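Long-range contacts in Mlr6093 protein (Mesorhizobium loti, PDB 2QJ8), which probably acts as a zinc-dependent hydrolase of the succinylglutamate desuccinylase/aspartoacylase family, cleaving linear amide or ester bonds: residues E4-T9 / V23-A28; A28-L33 / S119-D124; R108-R113 / D124-L129. One frame throughout, in Å; residues are numbered along the deposited sequence. Where two conformers were deposited one is given.

Contact 1. Residues E4-T9 / V23-A28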
# COMPACT_ATOMS: atom_id res chain seq x y z
N GLU A 4 18.87 25.67 -22.53
CA GLU A 4 18.96 24.29 -23.03
C GLU A 4 17.58 23.75 -23.46
O GLU A 4 16.56 24.05 -22.85
CB GLU A 4 19.58 23.50 -21.85
CG GLU A 4 19.79 22.00 -21.93
CD GLU A 4 20.42 21.44 -20.64
OE1 GLU A 4 19.86 21.61 -19.52
OE2 GLU A 4 21.47 20.77 -20.73
N ALA A 5 17.55 23.00 -24.56
CA ALA A 5 16.34 22.35 -25.00
C ALA A 5 16.39 20.92 -24.39
O ALA A 5 17.46 20.48 -23.94
CB ALA A 5 16.26 22.31 -26.54
N PRO A 6 15.24 20.22 -24.34
CA PRO A 6 15.33 18.86 -23.89
C PRO A 6 16.07 18.02 -24.93
O PRO A 6 15.95 18.27 -26.12
CB PRO A 6 13.85 18.43 -23.77
CG PRO A 6 13.15 19.28 -24.72
CD PRO A 6 13.85 20.59 -24.68
N HIS A 7 16.84 17.04 -24.48
CA HIS A 7 17.58 16.18 -25.39
C HIS A 7 17.96 14.90 -24.71
O HIS A 7 17.93 14.82 -23.48
CB HIS A 7 18.84 16.93 -25.86
CG HIS A 7 19.73 17.32 -24.73
ND1 HIS A 7 19.52 18.45 -23.97
CD2 HIS A 7 20.80 16.69 -24.19
CE1 HIS A 7 20.42 18.49 -23.01
NE2 HIS A 7 21.21 17.44 -23.11
N LEU A 8 18.30 13.90 -25.51
CA LEU A 8 18.83 12.64 -25.04
C LEU A 8 20.35 12.77 -25.07
O LEU A 8 20.91 13.43 -25.94
CB LEU A 8 18.40 11.48 -25.94
CG LEU A 8 16.90 11.16 -25.99
CD1 LEU A 8 16.62 10.14 -27.05
CD2 LEU A 8 16.39 10.67 -24.64
N THR A 9 21.02 12.14 -24.11
CA THR A 9 22.47 12.16 -24.02
C THR A 9 23.16 11.14 -24.94
O THR A 9 24.38 11.07 -24.95
CB THR A 9 22.91 11.94 -22.60
OG1 THR A 9 22.50 10.64 -22.18
CG2 THR A 9 22.33 13.03 -21.71
N VAL A 23 17.27 14.66 -20.70
CA VAL A 23 17.51 15.85 -19.93
C VAL A 23 16.32 16.79 -20.07
O VAL A 23 15.94 17.13 -21.18
CB VAL A 23 18.84 16.51 -20.34
CG1 VAL A 23 19.06 17.80 -19.57
CG2 VAL A 23 20.00 15.50 -20.09
N VAL A 24 15.70 17.10 -18.93
CA VAL A 24 14.58 18.02 -18.85
C VAL A 24 15.22 19.31 -18.38
O VAL A 24 15.69 19.36 -17.25
CB VAL A 24 13.50 17.53 -17.87
CG1 VAL A 24 12.29 18.47 -17.88
CG2 VAL A 24 13.10 16.10 -18.20
N PRO A 25 15.24 20.36 -19.23
CA PRO A 25 15.91 21.61 -18.82
C PRO A 25 15.37 22.23 -17.54
O PRO A 25 14.26 21.95 -17.11
CB PRO A 25 15.65 22.55 -20.00
CG PRO A 25 15.44 21.66 -21.14
CD PRO A 25 14.69 20.49 -20.59
N LYS A 26 16.21 23.05 -16.93
CA LYS A 26 15.86 23.88 -15.80
C LYS A 26 14.66 24.78 -16.22
O LYS A 26 14.45 25.07 -17.40
CB LYS A 26 17.07 24.75 -15.41
CG LYS A 26 16.79 25.83 -14.40
CD LYS A 26 17.96 26.63 -14.05
CE LYS A 26 17.58 27.65 -12.99
N GLY A 27 13.89 25.20 -15.23
CA GLY A 27 12.78 26.12 -15.45
C GLY A 27 12.63 26.92 -14.19
O GLY A 27 13.51 26.92 -13.32
N ALA A 28 11.49 27.62 -14.11
CA ALA A 28 11.23 28.52 -13.02
C ALA A 28 11.09 27.89 -11.64
O ALA A 28 11.26 28.60 -10.66
CB ALA A 28 9.96 29.37 -13.33
O HOH W 1 18.79 23.50 -18.03
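H7 lays its imidazole over the side chain of V23. The V23 CB sits under one face of the ring, 4.0 Å from its centroid and displaced toward the rim, a CH-pi contact. The two side chains run alongside each other and point the same way. H7 has CG between its own backbone N and carbonyl carbon (chi1 59°), which turns the ring toward the preceding residues. There H7 ND1 donates to A5 O at 2.9 Å, and E4 CD lies at the ring edge. The acceptor lies in the ring plane, so this bond fixes how the imidazole is turned. A lysine in place of H7 would probably leave the V23 side chain without its flat cover and A5 O without its ring donor.

The backbones beneath form the antiparallel hydrogen-bonded pair H7-V23, at the open end of the beta hairpin made by strands 7-8 and 16-24. V23 N to H7 O is short and nearly straight at 2.9 Å. The return bond from H7 N to V23 O is weak at 3.4 Å. This is a surface contact at the N-terminal edge of the fold.

V23 spreads its two methyls to different neighbours. CG1 reaches the carboxylate of E4, and CG2 meets T9 CG2 at 3.8 Å. The E4 side chain crosses V23 at about a right angle. It is extended, with CG trans to the backbone N (chi1 177°). Its OE1 takes a proton from a water at 2.6 Å, and that water accepts from K26 N. P25 packs its ring against the backbone from E4 to P6, and P25 CD lies 3.9 Å from P6 CB. P6 also rests on A125 and R128 of helix 118-129.

Contact 2. Residues A28-L33 / S119-D124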
# COMPACT_ATOMS: atom_id res chain seq x y z
N ALA A 28 11.49 27.62 -14.11
CA ALA A 28 11.23 28.52 -13.02
C ALA A 28 11.09 27.89 -11.64
O ALA A 28 11.26 28.60 -10.66
CB ALA A 28 9.96 29.37 -13.33
N ASP A 29 10.78 26.60 -11.55
CA ASP A 29 10.53 25.93 -10.24
C ASP A 29 11.62 24.95 -9.76
O ASP A 29 11.62 24.61 -8.58
CB ASP A 29 9.15 25.25 -10.19
CG ASP A 29 8.93 24.27 -11.30
OD1 ASP A 29 9.83 24.08 -12.13
OD2 ASP A 29 7.83 23.70 -11.38
N CYS A 30 12.49 24.47 -10.65
CA CYS A 30 13.62 23.64 -10.21
C CYS A 30 14.70 23.50 -11.29
O CYS A 30 14.49 23.87 -12.44
CB CYS A 30 13.16 22.27 -9.70
SG CYS A 30 12.44 21.30 -10.93
N GLU A 31 15.83 22.93 -10.89
CA GLU A 31 16.99 22.70 -11.77
C GLU A 31 16.72 21.58 -12.78
O GLU A 31 15.67 20.95 -12.73
CB GLU A 31 18.23 22.37 -10.92
CG GLU A 31 18.65 23.44 -9.90
CD GLU A 31 19.13 24.73 -10.52
OE1 GLU A 31 19.69 24.71 -11.65
OE2 GLU A 31 18.98 25.79 -9.86
N ALA A 32 17.64 21.37 -13.72
CA ALA A 32 17.50 20.32 -14.73
C ALA A 32 17.39 18.96 -14.09
O ALA A 32 17.98 18.73 -13.02
CB ALA A 32 18.69 20.32 -15.74
N LEU A 33 16.64 18.07 -14.74
CA LEU A 33 16.47 16.69 -14.31
C LEU A 33 17.01 15.77 -15.39
O LEU A 33 16.87 16.07 -16.56
CB LEU A 33 14.99 16.33 -14.08
CG LEU A 33 14.15 16.98 -12.99
CD1 LEU A 33 12.77 16.39 -13.04
CD2 LEU A 33 14.73 16.79 -11.60
N SER A 119 6.43 19.43 -14.10
CA SER A 119 5.62 18.35 -14.73
C SER A 119 5.42 18.57 -16.24
O SER A 119 5.53 17.63 -17.03
CB SER A 119 4.26 18.20 -14.07
OG SER A 119 4.42 18.06 -12.67
N GLU A 120 5.17 19.82 -16.60
CA GLU A 120 4.96 20.24 -17.99
C GLU A 120 6.23 20.14 -18.83
O GLU A 120 6.16 19.78 -20.01
CB GLU A 120 4.44 21.68 -18.03
CG GLU A 120 3.14 21.92 -17.28
CD GLU A 120 2.73 23.34 -17.37
OE1 GLU A 120 2.10 23.71 -18.38
OE2 GLU A 120 3.03 24.11 -16.43
N ARG A 121 7.40 20.46 -18.24
CA ARG A 121 8.69 20.30 -18.93
C ARG A 121 9.05 18.82 -19.12
O ARG A 121 9.63 18.46 -20.15
CB ARG A 121 9.84 21.05 -18.23
CG ARG A 121 9.59 22.55 -18.09
CD ARG A 121 10.87 23.35 -17.73
NE ARG A 121 11.48 22.92 -16.47
CZ ARG A 121 11.03 23.20 -15.25
NH1 ARG A 121 9.93 23.90 -15.07
NH2 ARG A 121 11.68 22.75 -14.19
N ILE A 122 8.72 17.97 -18.14
CA ILE A 122 8.95 16.52 -18.27
C ILE A 122 8.12 15.97 -19.43
O ILE A 122 8.65 15.25 -20.28
CB ILE A 122 8.64 15.71 -16.98
CG1 ILE A 122 9.63 16.13 -15.86
CG2 ILE A 122 8.76 14.13 -17.26
CD1 ILE A 122 9.20 15.75 -14.47
N ALA A 123 6.84 16.35 -19.46
CA ALA A 123 5.89 15.92 -20.49
C ALA A 123 6.35 16.42 -21.87
O ALA A 123 6.34 15.64 -22.82
CB ALA A 123 4.47 16.42 -20.16
N ASP A 124 6.78 17.68 -21.96
CA ASP A 124 7.34 18.25 -23.18
C ASP A 124 8.59 17.52 -23.70
O ASP A 124 8.69 17.32 -24.91
CB ASP A 124 7.66 19.72 -22.95
CG ASP A 124 8.24 20.39 -24.16
OD1 ASP A 124 7.53 20.58 -25.16
OD2 ASP A 124 9.44 20.70 -24.12
O HOH W 2 13.70 20.53 -14.76
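R121 grips D29 with both terminal nitrogens, and both bonds go to one oxygen. D29 OD1 accepts from R121 NH1 at 2.9 Å and from R121 NH2 at 3.1 Å. The oxygen lies at the guanidinium edge, almost in its plane. The carboxylate is turned 65° from that plane, so the ion pair is end-on but not flat. D29 OD2 is held separately by the backbone N of V118.

The contact joins the connection between antiparallel strands 16-24 and 33-42 to helix 118-129. R121 is the central donor of this joint. Its chain bends at chi3 (-59°), which turns the guanidinium toward the loop. NE bonds to P25 O, and NH1 also reaches G116 O. R121 NH2 donates to a water at 3.1 Å, and this water is also hydrogen-bonded to E31 O (2.9 Å). A buried arginine therefore has each of its nitrogens hydrogen-bonded.

C30 O is near R121 NH2, but the angle is too poor for a bond. C30 SG also lies against R121 NH2, 3.6 Å away. At the next helix residue, I122 CD1 touches L33 CD1 at 3.9 Å.

Contact 3. Residues R108-R113 / D124-L129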
# COMPACT_ATOMS: atom_id res chain seq x y z
N ARG A 108 -1.75 13.69 -16.84
CA ARG A 108 -2.82 14.58 -17.34
C ARG A 108 -2.33 15.87 -17.99
O ARG A 108 -3.11 16.50 -18.72
CB ARG A 108 -3.97 14.88 -16.35
CG ARG A 108 -3.60 15.47 -15.02
CD ARG A 108 -4.74 16.26 -14.32
NE ARG A 108 -4.52 16.37 -12.87
CZ ARG A 108 -3.62 17.16 -12.25
NH1 ARG A 108 -2.78 17.97 -12.92
NH2 ARG A 108 -3.53 17.12 -10.92
N VAL A 109 -1.06 16.25 -17.80
CA VAL A 109 -0.53 17.49 -18.43
C VAL A 109 0.07 17.32 -19.84
O VAL A 109 0.37 18.33 -20.47
CB VAL A 109 0.48 18.23 -17.53
CG1 VAL A 109 -0.12 18.42 -16.12
CG2 VAL A 109 1.79 17.51 -17.48
N PHE A 110 0.25 16.09 -20.34
CA PHE A 110 0.78 15.87 -21.71
C PHE A 110 -0.04 16.62 -22.75
O PHE A 110 -1.25 16.69 -22.60
CB PHE A 110 0.82 14.38 -22.12
CG PHE A 110 2.12 13.68 -21.80
CD1 PHE A 110 2.42 13.35 -20.49
CD2 PHE A 110 2.99 13.33 -22.81
CE1 PHE A 110 3.59 12.71 -20.16
CE2 PHE A 110 4.17 12.67 -22.52
CZ PHE A 110 4.48 12.36 -21.18
N PRO A 111 0.60 17.20 -23.79
CA PRO A 111 2.02 17.16 -24.13
C PRO A 111 2.92 18.19 -23.40
O PRO A 111 4.05 18.40 -23.82
CB PRO A 111 1.97 17.41 -25.64
CG PRO A 111 0.92 18.49 -25.74
CD PRO A 111 -0.12 18.10 -24.71
N GLY A 112 2.45 18.81 -22.33
CA GLY A 112 3.22 19.84 -21.62
C GLY A 112 3.63 21.06 -22.44
O GLY A 112 3.03 21.36 -23.47
N ARG A 113 4.64 21.78 -21.93
CA ARG A 113 5.23 22.93 -22.57
C ARG A 113 6.64 23.16 -22.00
O ARG A 113 6.88 22.93 -20.83
CB ARG A 113 4.37 24.21 -22.45
CG ARG A 113 4.08 24.78 -21.07
CD ARG A 113 3.19 26.03 -21.24
NE ARG A 113 2.72 26.65 -19.99
CZ ARG A 113 3.24 27.73 -19.37
NH1 ARG A 113 4.30 28.39 -19.83
NH2 ARG A 113 2.67 28.17 -18.24
N ASP A 124 6.78 17.68 -21.96
CA ASP A 124 7.34 18.25 -23.18
C ASP A 124 8.59 17.52 -23.70
O ASP A 124 8.69 17.32 -24.91
CB ASP A 124 7.66 19.72 -22.95
CG ASP A 124 8.24 20.39 -24.16
OD1 ASP A 124 7.53 20.58 -25.16
OD2 ASP A 124 9.44 20.70 -24.12
N ALA A 125 9.49 17.09 -22.80
CA ALA A 125 10.71 16.37 -23.15
C ALA A 125 10.41 15.01 -23.75
O ALA A 125 11.01 14.64 -24.74
CB ALA A 125 11.61 16.18 -21.90
N ILE A 126 9.47 14.28 -23.13
CA ILE A 126 9.04 12.96 -23.60
C ILE A 126 8.33 13.08 -24.95
O ILE A 126 8.53 12.25 -25.86
CB ILE A 126 8.11 12.25 -22.54
CG1 ILE A 126 8.92 11.90 -21.28
CG2 ILE A 126 7.45 11.00 -23.11
CD1 ILE A 126 8.07 11.61 -20.04
N SER A 127 7.50 14.11 -25.07
CA SER A 127 6.71 14.40 -26.26
C SER A 127 7.54 14.83 -27.46
O SER A 127 7.20 14.49 -28.59
CB SER A 127 5.64 15.45 -25.96
OG SER A 127 4.78 14.99 -24.93
N ARG A 128 8.60 15.60 -27.23
CA ARG A 128 9.49 16.02 -28.31
C ARG A 128 10.52 14.96 -28.73
O ARG A 128 10.80 14.82 -29.93
CB ARG A 128 10.14 17.36 -27.99
CG ARG A 128 9.18 18.51 -28.14
CD ARG A 128 9.61 19.77 -27.46
NE ARG A 128 10.90 20.28 -27.94
CZ ARG A 128 11.54 21.34 -27.43
NH1 ARG A 128 11.03 22.02 -26.41
NH2 ARG A 128 12.73 21.73 -27.93
N LEU A 129 11.05 14.19 -27.78
CA LEU A 129 12.13 13.24 -28.03
C LEU A 129 11.80 11.76 -28.17
O LEU A 129 12.55 11.03 -28.82
CB LEU A 129 13.20 13.41 -26.95
CG LEU A 129 13.87 14.79 -27.06
CD1 LEU A 129 14.34 15.28 -25.75
CD2 LEU A 129 14.98 14.71 -28.11
O HOH W 3 4.94 19.64 -25.97
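The loop that leads into helix 118-129 folds back on the later turns of that helix, within the catalytic domain of the aspartoacylase family. The loop runs past F110, P111 and G112, and the peptide bond between F110 and P111 is cis. G112 has a positive phi of 59°. A CB on this residue would run into D124 N, so the close approach of loop and helix suits a glycine.

F110 meets the helix with one edge of its ring. I126 CG2 comes in near the ring plane, 3.7 Å from F110 CE2, and the two side chains cross at about a right angle. I126 CD1 also reaches F110 CZ at 3.8 Å. The ring thus touches two branches of the isoleucine. Helix 190-197 also packs on F110, through M190 and T193.

S127 OG touches both F110 and P111. It is 3.2 Å from F110 CD2 and 3.8 Å from P111 CB. Its polar partner is A123 O, one turn back in the same helix.

D124 packs its CB against the backbone of R113, 3.7 Å from R113 C. With CG anti to the backbone N (chi1 -180°), the carboxylate lies alongside R113. OD2 uses its syn lone pair to accept from R128 NH1 at 3.1 Å, a salt bridge along the helix. OD1 takes a proton from a water, which also donates to P111 O. That water lies 2.6 Å from P111 O and 2.9 Å from D124 OD1.

Contacts 2 and 3 both use helix 118-129 and share D124. Contact 1 leads into contact 2 through A28, and its P6 also reaches the helix. Contact 1 is a surface contact held by strand pairing and the cover of a ring. Contacts 2 and 3 are partly buried. Contact 2 is mainly ionic and polar, built round one buried arginine that also bonds to P25 O of contact 1. Contact 3 is mainly apolar packing, with one water across it and its salt bridge inside the helix. A weak, long ion pair between E120 and R113 links contacts 2 and 3. All three lie on the same side of the chain's centre.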